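Local coordinates for sister chromatid cohesion protein (Chaetomium thermophilum, PDB 5T8V) that probably helps load cohesin onto chromatin, this chain being the C-terminal, HEAT-repeat part of the cohesin loader Scc2, at residues A[469-474]-A[643-648]; A[1008-1013]-A[1044-1049]; A[810-815]-A[854-859]. All coordinates share one frame; numbering follows the deposited sequence.

How the contacts relate
Three small contacts sample the long, predominantly helical HEAT-repeat body of this cohesin loader. Along the chain they come in series: contact 1 closes first, contact 3 follows, and contact 2 comes last. Their centres lie 54 Å apart for contacts 1 and 3, 41 Å for contacts 3 and 2, and 82 Å for contacts 1 and 2; none touches another. Each joins a helix (446-474, 808-824 or 1009-1016) to the loop that follows a different helix (628-642, 839-852 or 1026-1042). Contact 1 spans 168 intervening residues, whereas 38 separate the segments of contact 3 and 30 those of contact 2. Helix thus meets loop at widely separated places in the solenoid, once through a salt bridge and twice by packing.

Contact 1. Residues A[469-474]-A[643-648]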
loop_
_atom_site.group_PDB
_atom_site.type_symbol
_atom_site.label_atom_id
_atom_site.label_comp_id
_atom_site.label_asym_id
_atom_site.label_seq_id
_atom_site.Cartn_x
_atom_site.Cartn_y
_atom_site.Cartn_z
ATOM N N HIS A 469 -23.628 -0.060 -7.498
ATOM C CA HIS A 469 -25.069 0.089 -7.338
ATOM C C HIS A 469 -25.780 -0.004 -8.683
ATOM O O HIS A 469 -26.872 -0.576 -8.775
ATOM C CB HIS A 469 -25.385 1.415 -6.648
ATOM C CG HIS A 469 -26.820 1.563 -6.246
ATOM N ND1 HIS A 469 -27.574 0.509 -5.776
ATOM C CD2 HIS A 469 -27.637 2.642 -6.238
ATOM C CE1 HIS A 469 -28.794 0.932 -5.500
ATOM N NE2 HIS A 469 -28.859 2.223 -5.770
ATOM N N VAL A 470 -25.175 0.540 -9.740
ATOM C CA VAL A 470 -25.782 0.444 -11.066
ATOM C C VAL A 470 -25.845 -1.009 -11.513
ATOM O O VAL A 470 -26.865 -1.471 -12.035
ATOM C CB VAL A 470 -25.015 1.313 -12.078
ATOM C CG1 VAL A 470 -25.443 0.984 -13.514
ATOM C CG2 VAL A 470 -25.253 2.786 -11.788
ATOM N N ARG A 471 -24.751 -1.752 -11.327
ATOM C CA ARG A 471 -24.767 -3.162 -11.705
ATOM C C ARG A 471 -25.846 -3.916 -10.939
ATOM O O ARG A 471 -26.592 -4.719 -11.518
ATOM C CB ARG A 471 -23.394 -3.791 -11.469
ATOM C CG ARG A 471 -23.045 -4.893 -12.470
ATOM C CD ARG A 471 -21.685 -5.519 -12.183
ATOM N NE ARG A 471 -20.658 -4.507 -11.938
ATOM C CZ ARG A 471 -19.927 -3.921 -12.883
ATOM N NH1 ARG A 471 -20.093 -4.237 -14.162
ATOM N NH2 ARG A 471 -19.022 -3.011 -12.544
ATOM N N LYS A 472 -25.958 -3.655 -9.635
ATOM C CA LYS A 472 -26.984 -4.315 -8.834
ATOM C C LYS A 472 -28.378 -4.001 -9.363
ATOM O O LYS A 472 -29.167 -4.909 -9.650
ATOM C CB LYS A 472 -26.858 -3.890 -7.373
ATOM C CG LYS A 472 -27.727 -4.700 -6.427
ATOM C CD LYS A 472 -28.052 -3.923 -5.167
ATOM C CE LYS A 472 -28.950 -4.725 -4.244
ATOM N NZ LYS A 472 -29.400 -3.915 -3.080
ATOM N N MET A 473 -28.704 -2.712 -9.495
ATOM C CA MET A 473 -30.035 -2.327 -9.948
ATOM C C MET A 473 -30.347 -2.919 -11.318
ATOM O O MET A 473 -31.474 -3.362 -11.570
ATOM C CB MET A 473 -30.152 -0.805 -9.992
ATOM C CG MET A 473 -29.960 -0.118 -8.651
ATOM S SD MET A 473 -30.031 1.680 -8.796
ATOM C CE MET A 473 -31.792 1.895 -9.042
ATOM N N ALA A 474 -29.359 -2.939 -12.213
ATOM C CA ALA A 474 -29.580 -3.426 -13.568
ATOM C C ALA A 474 -29.642 -4.945 -13.649
ATOM O O ALA A 474 -30.108 -5.474 -14.666
ATOM C CB ALA A 474 -28.478 -2.914 -14.497
ATOM N N ASP A 643 -17.017 -2.312 -5.538
ATOM C CA ASP A 643 -17.219 -2.881 -6.872
ATOM C C ASP A 643 -16.093 -3.864 -7.158
ATOM O O ASP A 643 -15.132 -3.551 -7.871
ATOM C CB ASP A 643 -17.273 -1.782 -7.935
ATOM C CG ASP A 643 -17.553 -2.324 -9.325
ATOM O OD1 ASP A 643 -18.157 -3.413 -9.434
ATOM O OD2 ASP A 643 -17.169 -1.655 -10.310
ATOM N N PRO A 644 -16.181 -5.081 -6.609
ATOM C CA PRO A 644 -15.087 -6.052 -6.788
ATOM C C PRO A 644 -14.823 -6.430 -8.236
ATOM O O PRO A 644 -13.768 -7.017 -8.519
ATOM C CB PRO A 644 -15.557 -7.265 -5.977
ATOM C CG PRO A 644 -16.539 -6.715 -4.995
ATOM C CD PRO A 644 -17.222 -5.588 -5.699
ATOM N N THR A 645 -15.729 -6.114 -9.163
ATOM C CA THR A 645 -15.523 -6.499 -10.555
ATOM C C THR A 645 -14.274 -5.865 -11.150
ATOM O O THR A 645 -13.793 -6.335 -12.186
ATOM C CB THR A 645 -16.742 -6.122 -11.400
ATOM O OG1 THR A 645 -16.877 -4.698 -11.442
ATOM C CG2 THR A 645 -18.014 -6.733 -10.822
ATOM N N ILE A 646 -13.732 -4.813 -10.529
ATOM C CA ILE A 646 -12.504 -4.208 -11.034
ATOM C C ILE A 646 -11.289 -5.089 -10.808
ATOM O O ILE A 646 -10.203 -4.768 -11.302
ATOM C CB ILE A 646 -12.242 -2.828 -10.397
ATOM C CG1 ILE A 646 -12.038 -2.958 -8.885
ATOM C CG2 ILE A 646 -13.392 -1.875 -10.711
ATOM C CD1 ILE A 646 -11.613 -1.677 -8.222
ATOM N N LEU A 647 -11.440 -6.182 -10.064
ATOM C CA LEU A 647 -10.371 -7.152 -9.877
ATOM C C LEU A 647 -10.379 -8.244 -10.938
ATOM O O LEU A 647 -9.559 -9.165 -10.866
ATOM C CB LEU A 647 -10.480 -7.783 -8.486
ATOM C CG LEU A 647 -10.378 -6.808 -7.313
ATOM C CD1 LEU A 647 -10.787 -7.491 -6.027
ATOM C CD2 LEU A 647 -8.967 -6.246 -7.195
ATOM N N ASP A 648 -11.268 -8.158 -11.920
ATOM C CA ASP A 648 -11.420 -9.187 -12.935
ATOM C C ASP A 648 -10.641 -8.828 -14.194
ATOM O O ASP A 648 -10.343 -7.661 -14.463
ATOM C CB ASP A 648 -12.897 -9.388 -13.279
ATOM C CG ASP A 648 -13.704 -9.903 -12.104
ATOM O OD1 ASP A 648 -13.105 -10.504 -11.186
ATOM O OD2 ASP A 648 -14.939 -9.713 -12.095
#
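The ionic contact between Arg471 and Asp643 belongs to the HEAT-repeat solenoid and ties the end of helix 446-474 to the loop that follows helix 628-642. Bent at its third torsion (chi3 -47°), the arginine chain carries its guanidinium to the carboxylate, and NH2 does the binding. It forms a salt bridge with Asp643, 3.2 Å from Arg471 NH2 to Asp643 OD2 and 3.3 Å from NH2 to OD1, both oxygens being met on their syn side. The two flat groups lie only 18° apart, yet one nitrogen serves both oxygens, and the N-H...OD2 angle at Arg471 NH2 is 135°, well short of straight. Asp643 OD1 also accepts a hydrogen bond from Thr645 OG1 at 2.7 Å, arriving from above the carboxylate plane. This second grip probably limits rotation of the acid. Thr645 CB and OG1 lie over one face of the guanidinium, toward its rim, and Thr645 CG2 is 3.6 Å from Arg471 NE. In place of Arg471, an alanine removes the guanidinium and would probably leave Asp643 with the distant Arg467 as its cationic partner and open a gap beside Thr645. Arg467 makes a long, weak ion pair with Asp643 OD2, and Leu494 of helix 481-494 touches Arg471. The arrangement is a helix-to-loop salt bridge between parts of an alpha-solenoid far apart in sequence.

Contact 2. Residues A[1008-1013]-A[1044-1049]; sequences VSKLMV and PRNYVA
Van der Waals packing round one amide joins Asn1046 to the start of helix 1009-1016. The side chain of Asn1046 reaches toward Ser1009, Lys1010 and Val1013, which line the helix-facing side of its carboxamide. With CG anti to the carbonyl carbon (chi1 -76°), the amide is carried across to the helix, where Lys1010 and Asn1046 have the nearest CA pair, 6.5 Å apart.

Across this contact, the amide's oxygen and nitrogen meet carbon atoms. Asn1046 OD1 lies 3.2 Å from Ser1009 CB, while Asn1046 ND2 sits 3.5 Å from Lys1010 CA and 3.6 Å from Lys1010 CB. The lysine chain then runs on extended, taking its ammonium end away from the loop. Val1013 adds a methyl, CG2, 4.0 Å from Asn1046 CG, and the two side chains run antiparallel past one another.

Hydrogen bonding is separate from this packing: the hydroxyl of Ser1009 bonds to Asn988 and to the carbonyl of Ser1007. Helix 1026-1042 lines the same joint, Val1036 and Val1039 packing on Val1013 and Cys1040 on Asn1046, while the asparagine's loop leads directly into helix 1050-1062.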
loop_
_atom_site.group_PDB
_atom_site.type_symbol
_atom_site.label_atom_id
_atom_site.label_comp_id
_atom_site.label_asym_id
_atom_site.label_seq_id
_atom_site.Cartn_x
_atom_site.Cartn_y
_atom_site.Cartn_z
ATOM N N VAL A 1008 46.092 -51.277 13.822
ATOM C CA VAL A 1008 45.240 -51.551 12.667
ATOM C C VAL A 1008 45.122 -50.282 11.831
ATOM O O VAL A 1008 45.472 -50.275 10.646
ATOM C CB VAL A 1008 43.850 -52.072 13.086
ATOM C CG1 VAL A 1008 43.062 -52.517 11.861
ATOM C CG2 VAL A 1008 43.988 -53.218 14.082
ATOM N N SER A 1009 44.617 -49.206 12.439
ATOM C CA SER A 1009 44.639 -47.896 11.796
ATOM C C SER A 1009 45.996 -47.634 11.156
ATOM O O SER A 1009 46.094 -47.342 9.958
ATOM C CB SER A 1009 44.313 -46.812 12.825
ATOM O OG SER A 1009 43.317 -47.251 13.735
ATOM N N LYS A 1010 47.061 -47.753 11.951
ATOM C CA LYS A 1010 48.406 -47.554 11.428
ATOM C C LYS A 1010 48.791 -48.637 10.431
ATOM O O LYS A 1010 49.641 -48.402 9.568
ATOM C CB LYS A 1010 49.416 -47.514 12.574
ATOM C CG LYS A 1010 50.860 -47.576 12.113
ATOM C CD LYS A 1010 51.808 -47.031 13.160
ATOM C CE LYS A 1010 53.254 -47.246 12.751
ATOM N NZ LYS A 1010 54.197 -46.452 13.584
ATOM N N LEU A 1011 48.199 -49.827 10.535
ATOM C CA LEU A 1011 48.459 -50.862 9.540
ATOM C C LEU A 1011 47.874 -50.467 8.190
ATOM O O LEU A 1011 48.555 -50.533 7.157
ATOM C CB LEU A 1011 47.889 -52.201 10.013
ATOM C CG LEU A 1011 48.023 -53.395 9.063
ATOM C CD1 LEU A 1011 49.472 -53.621 8.658
ATOM C CD2 LEU A 1011 47.451 -54.650 9.708
ATOM N N MET A 1012 46.612 -50.032 8.184
ATOM C CA MET A 1012 45.988 -49.563 6.953
ATOM C C MET A 1012 46.770 -48.398 6.358
ATOM O O MET A 1012 47.135 -48.414 5.174
ATOM C CB MET A 1012 44.536 -49.166 7.234
ATOM C CG MET A 1012 43.701 -50.303 7.817
ATOM S SD MET A 1012 41.961 -49.904 8.083
ATOM C CE MET A 1012 42.058 -48.827 9.506
ATOM N N VAL A 1013 47.054 -47.380 7.174
ATOM C CA VAL A 1013 47.814 -46.230 6.690
ATOM C C VAL A 1013 49.150 -46.681 6.114
ATOM O O VAL A 1013 49.537 -46.285 5.008
ATOM C CB VAL A 1013 48.005 -45.202 7.821
ATOM C CG1 VAL A 1013 48.924 -44.066 7.374
ATOM C CG2 VAL A 1013 46.658 -44.647 8.267
ATOM N N PRO A 1044 42.719 -39.766 14.567
ATOM C CA PRO A 1044 43.570 -38.592 14.310
ATOM C C PRO A 1044 45.033 -38.786 14.664
ATOM O O PRO A 1044 45.880 -38.074 14.110
ATOM C CB PRO A 1044 42.928 -37.499 15.177
ATOM C CG PRO A 1044 41.518 -37.945 15.372
ATOM C CD PRO A 1044 41.573 -39.436 15.432
ATOM N N ARG A 1045 45.370 -39.712 15.563
ATOM C CA ARG A 1045 46.768 -39.885 15.938
ATOM C C ARG A 1045 47.636 -40.292 14.755
ATOM O O ARG A 1045 48.856 -40.096 14.799
ATOM C CB ARG A 1045 46.893 -40.915 17.060
ATOM C CG ARG A 1045 46.401 -40.403 18.410
ATOM C CD ARG A 1045 47.319 -40.818 19.549
ATOM N NE ARG A 1045 48.688 -40.340 19.357
ATOM C CZ ARG A 1045 49.105 -39.107 19.632
ATOM N NH1 ARG A 1045 48.264 -38.200 20.110
ATOM N NH2 ARG A 1045 50.373 -38.775 19.422
ATOM N N ASN A 1046 47.041 -40.844 13.696
ATOM C CA ASN A 1046 47.811 -41.169 12.502
ATOM C C ASN A 1046 48.235 -39.924 11.735
ATOM O O ASN A 1046 49.222 -39.978 10.995
ATOM C CB ASN A 1046 47.004 -42.091 11.587
ATOM C CG ASN A 1046 46.972 -43.523 12.086
ATOM O OD1 ASN A 1046 45.910 -44.061 12.397
ATOM N ND2 ASN A 1046 48.141 -44.150 12.161
ATOM N N TYR A 1047 47.518 -38.810 11.898
ATOM C CA TYR A 1047 47.873 -37.578 11.200
ATOM C C TYR A 1047 49.320 -37.178 11.460
ATOM O O TYR A 1047 50.039 -36.780 10.535
ATOM C CB TYR A 1047 46.945 -36.440 11.629
ATOM C CG TYR A 1047 45.624 -36.358 10.895
ATOM C CD1 TYR A 1047 45.577 -36.102 9.530
ATOM C CD2 TYR A 1047 44.422 -36.502 11.574
ATOM C CE1 TYR A 1047 44.372 -36.013 8.860
ATOM C CE2 TYR A 1047 43.211 -36.413 10.913
ATOM C CZ TYR A 1047 43.192 -36.168 9.558
ATOM O OH TYR A 1047 41.987 -36.080 8.900
ATOM N N VAL A 1048 49.765 -37.270 12.714
ATOM C CA VAL A 1048 51.066 -36.739 13.116
ATOM C C VAL A 1048 52.151 -37.798 12.971
ATOM O O VAL A 1048 53.175 -37.749 13.663
ATOM C CB VAL A 1048 51.026 -36.203 14.560
ATOM C CG1 VAL A 1048 50.052 -35.047 14.668
ATOM C CG2 VAL A 1048 50.658 -37.312 15.544
ATOM N N ALA A 1049 51.942 -38.757 12.074
ATOM C CA ALA A 1049 52.952 -39.762 11.776
ATOM C C ALA A 1049 53.784 -39.317 10.581
ATOM O O ALA A 1049 53.248 -38.825 9.584
ATOM C CB ALA A 1049 52.300 -41.114 11.489
#

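Contact 3. Residues A[810-815]-A[854-859]; sequences ASMEVC and ASLFTF
Leu856 and Met812 cross obliquely where helix 808-824 of the HEAT-repeat solenoid packs against the loop after helix 839-852. The leucine points at the helix; both its methyls meet Cys815 CB, and CD2 also meets Met812. Leu856 CD2 is the more involved, lying 4.0 Å from Met812 CE and 3.8 Å from Cys815 CB, whereas Leu856 CD1 keeps to Cys815 CB at 3.9 Å. Cys815 therefore meets the isobutyl fork through its CB.

Met812 arrives from another direction. Its CG is anti to the backbone nitrogen (chi1 -175°), and a bend at the second torsion (chi2 76°) swings the thioether out over the loop. The terminal methyl thus reaches past Leu856 to Ser855, where Met812 CE lies 3.6 Å from Ser855 OG and 3.8 Å from Ser855 CB. Thioether and isobutyl group together form a small apolar seam, half buried between helix and loop.

Neighbouring helices extend it: Leu801 of helix 791-801 touches Met812, and Leu797 of the same helix and Phe849 of helix 839-852 touch Cys815. Beside this seam the helix backbone also takes part, for the carbonyl oxygen of Met812 lies 3.3 Å from the CD2 methyl of Leu856.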
loop_
_atom_site.group_PDB
_atom_site.type_symbol
_atom_site.label_atom_id
_atom_site.label_comp_id
_atom_site.label_asym_id
_atom_site.label_seq_id
_atom_site.Cartn_x
_atom_site.Cartn_y
_atom_site.Cartn_z
ATOM N N ALA A 810 2.388 -35.382 23.413
ATOM C CA ALA A 810 1.176 -35.333 22.603
ATOM C C ALA A 810 1.500 -35.320 21.114
ATOM O O ALA A 810 0.837 -36.003 20.327
ATOM C CB ALA A 810 0.345 -34.106 22.979
ATOM N N SER A 811 2.512 -34.552 20.712
ATOM C CA SER A 811 2.930 -34.495 19.317
ATOM C C SER A 811 3.860 -35.637 18.930
ATOM O O SER A 811 4.365 -35.648 17.802
ATOM C CB SER A 811 3.619 -33.158 19.032
ATOM O OG SER A 811 4.855 -33.067 19.722
ATOM N N MET A 812 4.103 -36.588 19.832
ATOM C CA MET A 812 4.979 -37.713 19.525
ATOM C C MET A 812 4.240 -38.786 18.736
ATOM O O MET A 812 4.708 -39.230 17.681
ATOM C CB MET A 812 5.543 -38.295 20.824
ATOM C CG MET A 812 6.573 -39.402 20.639
ATOM S SD MET A 812 8.196 -38.792 20.149
ATOM C CE MET A 812 9.167 -40.291 20.287
ATOM N N GLU A 813 3.076 -39.209 19.230
ATOM C CA GLU A 813 2.353 -40.300 18.592
ATOM C C GLU A 813 1.705 -39.879 17.279
ATOM O O GLU A 813 1.358 -40.748 16.471
ATOM C CB GLU A 813 1.307 -40.858 19.557
ATOM C CG GLU A 813 1.919 -41.722 20.651
ATOM C CD GLU A 813 1.014 -41.893 21.853
ATOM O OE1 GLU A 813 -0.188 -42.168 21.661
ATOM O OE2 GLU A 813 1.508 -41.750 22.992
ATOM N N VAL A 814 1.539 -38.576 17.040
ATOM C CA VAL A 814 1.087 -38.133 15.724
ATOM C C VAL A 814 2.190 -38.345 14.697
ATOM O O VAL A 814 1.922 -38.698 13.541
ATOM C CB VAL A 814 0.622 -36.663 15.772
ATOM C CG1 VAL A 814 1.807 -35.697 15.721
ATOM C CG2 VAL A 814 -0.359 -36.380 14.643
ATOM N N CYS A 815 3.447 -38.136 15.099
ATOM C CA CYS A 815 4.566 -38.497 14.237
ATOM C C CYS A 815 4.690 -40.009 14.117
ATOM O O CYS A 815 5.049 -40.527 13.053
ATOM C CB CYS A 815 5.864 -37.896 14.775
ATOM S SG CYS A 815 5.948 -36.095 14.698
ATOM N N ALA A 854 14.351 -41.900 16.124
ATOM C CA ALA A 854 14.163 -43.290 15.732
ATOM C C ALA A 854 13.122 -44.012 16.576
ATOM O O ALA A 854 12.630 -45.066 16.159
ATOM C CB ALA A 854 15.490 -44.041 15.820
ATOM N N SER A 855 12.778 -43.475 17.750
ATOM C CA SER A 855 11.771 -44.102 18.599
ATOM C C SER A 855 10.449 -44.319 17.874
ATOM O O SER A 855 9.666 -45.184 18.281
ATOM C CB SER A 855 11.536 -43.245 19.845
ATOM O OG SER A 855 10.405 -43.696 20.566
ATOM N N LEU A 856 10.185 -43.558 16.811
ATOM C CA LEU A 856 8.905 -43.638 16.120
ATOM C C LEU A 856 8.776 -44.891 15.264
ATOM O O LEU A 856 7.660 -45.236 14.862
ATOM C CB LEU A 856 8.714 -42.397 15.246
ATOM C CG LEU A 856 8.775 -41.063 15.993
ATOM C CD1 LEU A 856 9.128 -39.930 15.046
ATOM C CD2 LEU A 856 7.454 -40.784 16.686
ATOM N N PHE A 857 9.879 -45.577 14.982
ATOM C CA PHE A 857 9.876 -46.719 14.083
ATOM C C PHE A 857 9.771 -48.022 14.867
ATOM O O PHE A 857 10.164 -48.102 16.033
ATOM C CB PHE A 857 11.140 -46.730 13.219
ATOM C CG PHE A 857 11.222 -45.580 12.252
ATOM C CD1 PHE A 857 11.515 -44.302 12.697
ATOM C CD2 PHE A 857 11.010 -45.778 10.898
ATOM C CE1 PHE A 857 11.589 -43.244 11.812
ATOM C CE2 PHE A 857 11.085 -44.723 10.009
ATOM C CZ PHE A 857 11.374 -43.455 10.466
ATOM N N THR A 858 9.232 -49.046 14.208
ATOM C CA THR A 858 9.081 -50.370 14.792
ATOM C C THR A 858 9.758 -51.406 13.902
ATOM O O THR A 858 10.007 -51.173 12.716
ATOM C CB THR A 858 7.601 -50.736 14.982
ATOM O OG1 THR A 858 6.969 -50.886 13.704
ATOM C CG2 THR A 858 6.878 -49.657 15.774
ATOM N N PHE A 859 10.055 -52.565 14.495
ATOM C CA PHE A 859 10.742 -53.621 13.758
ATOM C C PHE A 859 9.904 -54.117 12.587
ATOM O O PHE A 859 10.431 -54.360 11.494
ATOM C CB PHE A 859 11.082 -54.779 14.698
ATOM C CG PHE A 859 11.566 -56.014 13.990
ATOM C CD1 PHE A 859 12.908 -56.176 13.689
ATOM C CD2 PHE A 859 10.678 -57.016 13.631
ATOM C CE1 PHE A 859 13.355 -57.313 13.040
ATOM C CE2 PHE A 859 11.120 -58.154 12.981
ATOM C CZ PHE A 859 12.461 -58.303 12.686
#